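Local atomic coordinates of chitinase (Chromobacterium violaceum, PDB entry 4TXG), a protein that probably binds chitin and hydrolyses its O-glycosidic bonds, as a family 18 glycoside hydrolase that takes part in polysaccharide breakdown. Residues A[126-129]-A[135-138]; A[609-614]-A[620-625]. All coordinates share one frame; numbering follows the deposited sequence.

Contact 1 (A[126-129]-A[135-138]); sequences LAQT and PYCA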
loop_
_atom_site.group_PDB
_atom_site.type_symbol
_atom_site.label_atom_id
_atom_site.label_comp_id
_atom_site.label_asym_id
_atom_site.label_seq_id
_atom_site.Cartn_x
_atom_site.Cartn_y
_atom_site.Cartn_z
ATOM N N LEU A 126 -11.336 -3.312 13.287
ATOM C CA LEU A 126 -11.135 -4.541 12.509
ATOM C C LEU A 126 -12.378 -5.428 12.560
ATOM O O LEU A 126 -12.971 -5.641 13.619
ATOM C CB LEU A 126 -9.914 -5.318 13.012
ATOM C CG LEU A 126 -9.522 -6.602 12.253
ATOM C CD1 LEU A 126 -9.000 -6.299 10.854
ATOM C CD2 LEU A 126 -8.480 -7.387 13.043
ATOM N N ALA A 127 -12.779 -5.941 11.401
ATOM C CA ALA A 127 -13.942 -6.807 11.335
ATOM C C ALA A 127 -13.591 -8.210 11.818
ATOM O O ALA A 127 -12.809 -8.907 11.180
ATOM C CB ALA A 127 -14.480 -6.857 9.915
ATOM N N GLN A 128 -14.169 -8.633 12.934
ATOM C CA GLN A 128 -13.912 -9.992 13.401
ATOM C C GLN A 128 -14.976 -10.955 12.898
ATOM O O GLN A 128 -16.144 -10.601 12.763
ATOM C CB GLN A 128 -13.846 -10.063 14.929
ATOM C CG GLN A 128 -13.480 -11.465 15.431
ATOM C CD GLN A 128 -13.845 -11.707 16.876
ATOM O OE1 GLN A 128 -13.802 -10.792 17.701
ATOM N NE2 GLN A 128 -14.212 -12.948 17.195
ATOM N N THR A 129 -14.549 -12.180 12.619
ATOM C CA THR A 129 -15.459 -13.263 12.286
ATOM C C THR A 129 -16.312 -13.624 13.501
ATOM O O THR A 129 -15.809 -14.167 14.488
ATOM C CB THR A 129 -14.679 -14.495 11.791
ATOM O OG1 THR A 129 -13.905 -14.133 10.637
ATOM C CG2 THR A 129 -15.632 -15.631 11.440
ATOM N N PRO A 135 -7.533 -15.496 18.381
ATOM C CA PRO A 135 -6.527 -15.254 19.426
ATOM C C PRO A 135 -5.767 -13.933 19.266
ATOM O O PRO A 135 -4.550 -13.938 19.099
ATOM C CB PRO A 135 -5.574 -16.448 19.270
ATOM C CG PRO A 135 -5.655 -16.786 17.815
ATOM C CD PRO A 135 -7.102 -16.539 17.429
ATOM N N TYR A 136 -6.474 -12.812 19.354
ATOM C CA TYR A 136 -5.841 -11.503 19.143
ATOM C C TYR A 136 -4.716 -11.207 20.127
ATOM O O TYR A 136 -3.765 -10.515 19.789
ATOM C CB TYR A 136 -6.869 -10.381 19.246
ATOM C CG TYR A 136 -7.853 -10.345 18.111
ATOM C CD1 TYR A 136 -7.431 -10.107 16.804
ATOM C CD2 TYR A 136 -9.204 -10.546 18.345
ATOM C CE1 TYR A 136 -8.342 -10.069 15.761
ATOM C CE2 TYR A 136 -10.107 -10.519 17.314
ATOM C CZ TYR A 136 -9.676 -10.276 16.031
ATOM O OH TYR A 136 -10.605 -10.246 15.018
ATOM N N CYS A 137 -4.834 -11.717 21.347
ATOM C CA CYS A 137 -3.886 -11.341 22.388
ATOM C C CYS A 137 -2.522 -11.990 22.174
ATOM O O CYS A 137 -1.557 -11.647 22.849
ATOM C CB CYS A 137 -4.447 -11.677 23.768
ATOM S SG CYS A 137 -5.674 -10.446 24.306
ATOM N N ALA A 138 -2.440 -12.892 21.204
ATOM C CA ALA A 138 -1.160 -13.478 20.817
ATOM C C ALA A 138 -0.260 -12.473 20.082
ATOM O O ALA A 138 0.965 -12.611 20.090
ATOM C CB ALA A 138 -1.389 -14.722 19.944
#
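Tyr136 pushes the far end of its ring between the side chains of Leu126 and Gln128, and nearly all of the contact turns on that phenol. Its hydroxyl meets the aliphatic part of the glutamine: OH of Tyr136 comes within 3.1 Å of CG of Gln128 and 3.2 Å of CB of the same residue. Both are oxygen-to-carbon van der Waals contacts, and no hydrogen bond crosses between the two segments. Further along, the Gln128 amide passes the rim of the ring, its OE1 lying in the ring plane 3.7 Å from CE2 of Tyr136, with the amide and ring planes turned 72° apart. Leu126 makes the apolar half of the contact, bringing its CD2 to 3.8 Å from CE1 of Tyr136, obliquely to the ring. Both 126-129 and 135-138 belong to the long irregular stretch that precedes strand 155-161, the first strand of the catalytic TIM barrel. Here that stretch packs near helix 338-360, where Thr129 OG1 hydrogen-bonds to Asp354. Tyr363 also meets the Tyr136 ring and touches Leu126. Gln128 is carried toward the phenol with CG opposite its own backbone N (chi1 -176°), and its NE2 makes a weak bond to Thr129 O. Next to the tyrosine, Cys137 is tied to Cys121 by a disulfide.

Contact 2 (A[609-614]-A[620-625]); sequences YDWKAQ and GEYFIG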
loop_
_atom_site.group_PDB
_atom_site.type_symbol
_atom_site.label_atom_id
_atom_site.label_comp_id
_atom_site.label_asym_id
_atom_site.label_seq_id
_atom_site.Cartn_x
_atom_site.Cartn_y
_atom_site.Cartn_z
ATOM N N TYR A 609 21.789 0.666 1.681
ATOM C CA TYR A 609 23.209 0.834 1.392
ATOM C C TYR A 609 24.094 1.057 2.616
ATOM O O TYR A 609 23.614 1.443 3.676
ATOM C CB TYR A 609 23.395 2.006 0.421
ATOM C CG TYR A 609 22.923 3.355 0.944
ATOM C CD1 TYR A 609 23.767 4.158 1.715
ATOM C CD2 TYR A 609 21.652 3.836 0.647
ATOM C CE1 TYR A 609 23.354 5.392 2.185
ATOM C CE2 TYR A 609 21.233 5.082 1.111
ATOM C CZ TYR A 609 22.090 5.849 1.881
ATOM O OH TYR A 609 21.690 7.079 2.352
ATOM N N ASP A 610 25.388 0.792 2.444
ATOM C CA ASP A 610 26.440 1.180 3.380
ATOM C C ASP A 610 27.714 1.482 2.607
ATOM O O ASP A 610 27.911 0.981 1.494
ATOM C CB ASP A 610 26.734 0.076 4.405
ATOM C CG ASP A 610 25.832 0.137 5.623
ATOM O OD1 ASP A 610 25.637 1.235 6.188
ATOM O OD2 ASP A 610 25.335 -0.933 6.026
ATOM N N TRP A 611 28.584 2.288 3.199
ATOM C CA TRP A 611 29.917 2.480 2.649
ATOM C C TRP A 611 30.781 1.270 2.966
ATOM O O TRP A 611 30.901 0.868 4.126
ATOM C CB TRP A 611 30.567 3.748 3.206
ATOM C CG TRP A 611 31.936 4.011 2.643
ATOM C CD1 TRP A 611 33.131 3.818 3.270
ATOM C CD2 TRP A 611 32.246 4.509 1.334
ATOM N NE1 TRP A 611 34.170 4.175 2.438
ATOM C CE2 TRP A 611 33.651 4.596 1.244
ATOM C CE3 TRP A 611 31.473 4.885 0.230
ATOM C CZ2 TRP A 611 34.299 5.046 0.089
ATOM C CZ3 TRP A 611 32.117 5.334 -0.909
ATOM C CH2 TRP A 611 33.513 5.416 -0.969
ATOM N N LYS A 612 31.381 0.690 1.935
ATOM C CA LYS A 612 32.249 -0.471 2.114
ATOM C C LYS A 612 33.690 -0.129 1.750
ATOM O O LYS A 612 34.064 -0.162 0.583
ATOM C CB LYS A 612 31.743 -1.642 1.269
ATOM C CG LYS A 612 30.316 -2.048 1.596
ATOM C CD LYS A 612 30.232 -2.601 3.008
ATOM C CE LYS A 612 28.816 -3.006 3.362
ATOM N NZ LYS A 612 28.726 -3.503 4.763
ATOM N N ALA A 613 34.492 0.182 2.768
ATOM C CA ALA A 613 35.841 0.712 2.583
ATOM C C ALA A 613 36.784 -0.228 1.836
ATOM O O ALA A 613 37.677 0.228 1.114
ATOM C CB ALA A 613 36.439 1.073 3.945
ATOM N N GLN A 614 36.586 -1.533 2.006
ATOM C CA GLN A 614 37.454 -2.532 1.388
ATOM C C GLN A 614 37.126 -2.813 -0.077
ATOM O O GLN A 614 37.971 -3.319 -0.815
ATOM C CB GLN A 614 37.393 -3.840 2.174
ATOM C CG GLN A 614 38.022 -3.765 3.545
ATOM C CD GLN A 614 38.128 -5.128 4.196
ATOM O OE1 GLN A 614 37.329 -6.025 3.918
ATOM N NE2 GLN A 614 39.123 -5.295 5.060
ATOM N N GLY A 620 37.168 1.820 -1.877
ATOM C CA GLY A 620 35.860 1.960 -1.267
ATOM C C GLY A 620 34.769 2.343 -2.250
ATOM O O GLY A 620 35.036 2.971 -3.277
ATOM N N GLU A 621 33.540 1.953 -1.918
ATOM C CA GLU A 621 32.337 2.323 -2.665
ATOM C C GLU A 621 31.124 1.941 -1.831
ATOM O O GLU A 621 31.248 1.188 -0.861
ATOM C CB GLU A 621 32.279 1.625 -4.028
ATOM C CG GLU A 621 32.022 0.121 -3.937
ATOM C CD GLU A 621 32.135 -0.584 -5.283
ATOM O OE1 GLU A 621 32.501 0.079 -6.280
ATOM O OE2 GLU A 621 31.867 -1.806 -5.339
ATOM N N TYR A 622 29.954 2.457 -2.198
ATOM C CA TYR A 622 28.722 2.016 -1.564
ATOM C C TYR A 622 28.272 0.674 -2.127
ATOM O O TYR A 622 28.507 0.355 -3.288
ATOM C CB TYR A 622 27.599 3.038 -1.747
ATOM C CG TYR A 622 27.769 4.305 -0.946
ATOM C CD1 TYR A 622 27.331 4.378 0.371
ATOM C CD2 TYR A 622 28.357 5.433 -1.511
ATOM C CE1 TYR A 622 27.476 5.540 1.111
ATOM C CE2 TYR A 622 28.497 6.610 -0.781
ATOM C CZ TYR A 622 28.058 6.652 0.529
ATOM O OH TYR A 622 28.203 7.803 1.266
ATOM N N PHE A 623 27.608 -0.107 -1.291
ATOM C CA PHE A 623 27.094 -1.394 -1.719
ATOM C C PHE A 623 25.955 -1.729 -0.776
ATOM O O PHE A 623 25.520 -0.874 0.005
ATOM C CB PHE A 623 28.197 -2.461 -1.698
ATOM C CG PHE A 623 27.865 -3.715 -2.486
ATOM C CD1 PHE A 623 27.560 -3.641 -3.838
ATOM C CD2 PHE A 623 27.870 -4.956 -1.868
ATOM C CE1 PHE A 623 27.257 -4.787 -4.563
ATOM C CE2 PHE A 623 27.577 -6.107 -2.584
ATOM C CZ PHE A 623 27.269 -6.019 -3.933
ATOM N N ILE A 624 25.482 -2.964 -0.855
ATOM C CA ILE A 624 24.369 -3.429 -0.046
ATOM C C ILE A 624 24.626 -3.195 1.441
ATOM O O ILE A 624 25.693 -3.542 1.955
ATOM C CB ILE A 624 24.124 -4.927 -0.299
ATOM C CG1 ILE A 624 23.708 -5.161 -1.755
ATOM C CG2 ILE A 624 23.110 -5.482 0.687
ATOM C CD1 ILE A 624 23.627 -6.647 -2.132
ATOM N N GLY A 625 23.659 -2.588 2.126
ATOM C CA GLY A 625 23.830 -2.293 3.535
ATOM C C GLY A 625 22.525 -1.962 4.216
ATOM O O GLY A 625 21.457 -2.337 3.736
#
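Trp611 and Tyr622 share one face of a two-stranded antiparallel hairpin, 609-612 against 621-624, held by backbone bonds. Asp610 and Phe623 form a hydrogen-bonded pair with two bonds of 3.0 Å, Asp610 N to Phe623 O and Phe623 N to Asp610 O. At the next hydrogen-bonded pair, Lys612 N reaches Glu621 O at 2.8 Å, while the return bond from Glu621 N to Lys612 O is long and weak. CA-H...O contacts fill in at the non-hydrogen-bonded positions, for instance from Tyr622 CA to Asp610 O.

Aromatic packing covers one face. Trp611, swung opposite its backbone N (chi1 -179°), lays its six-membered ring over the other strand, with CZ3 3.5 Å from CA of Glu621 and that CA over the indole face; its CH2 also packs against C of Gly620. The same ring turns its edge to the face of Tyr622 in a T-shaped pair, CE3 of Trp611 standing 3.6 Å from CE2 of Tyr622 with the planes at 78°. Tyr609 joins the cluster through CD1, 3.8 Å from CD1 of Tyr622; its hydroxyl bonds to Glu582.

The other face carries the charged side chains Asp610, Lys612 and Glu621, with Phe623 among them. Asp610 OD2 lies 3.2 Å from CA of Gly625, and the carboxylate is held by Thr626 N and Thr627 OG1. Lys612 packs CG on CB of Phe623, and the bend at chi2 (-66°) carries the rest of the chain along to CE, 3.5 Å from O of Ile624. The carboxylate of Glu621, hydrogen-bonded to Ser535, is salt-bridged to Arg615, which also makes a cation-pi contact with the Phe623 ring, so its negative charge is probably balanced locally.

How the contacts relate
Contact 1 closes before contact 2 opens, so the two come in series along the chain. Their centres lie 43 Å apart and their nearest atoms about 28 Å, with no touch between them. Contact 1 sits in the irregular approach to strand 155-161, where the barrel begins, beside helix 338-360. Contact 2 follows strand 599-603, which pairs with both 155-161 and 457-462 and so closes the barrel; it is a separate small sheet beside helix 522-530. The two contacts share no sheet: contact 1 precedes the first barrel strand, whereas contact 2 is a hairpin inserted between the last one, 599-603, and helix 627-636, which is probably the barrel helix that follows it.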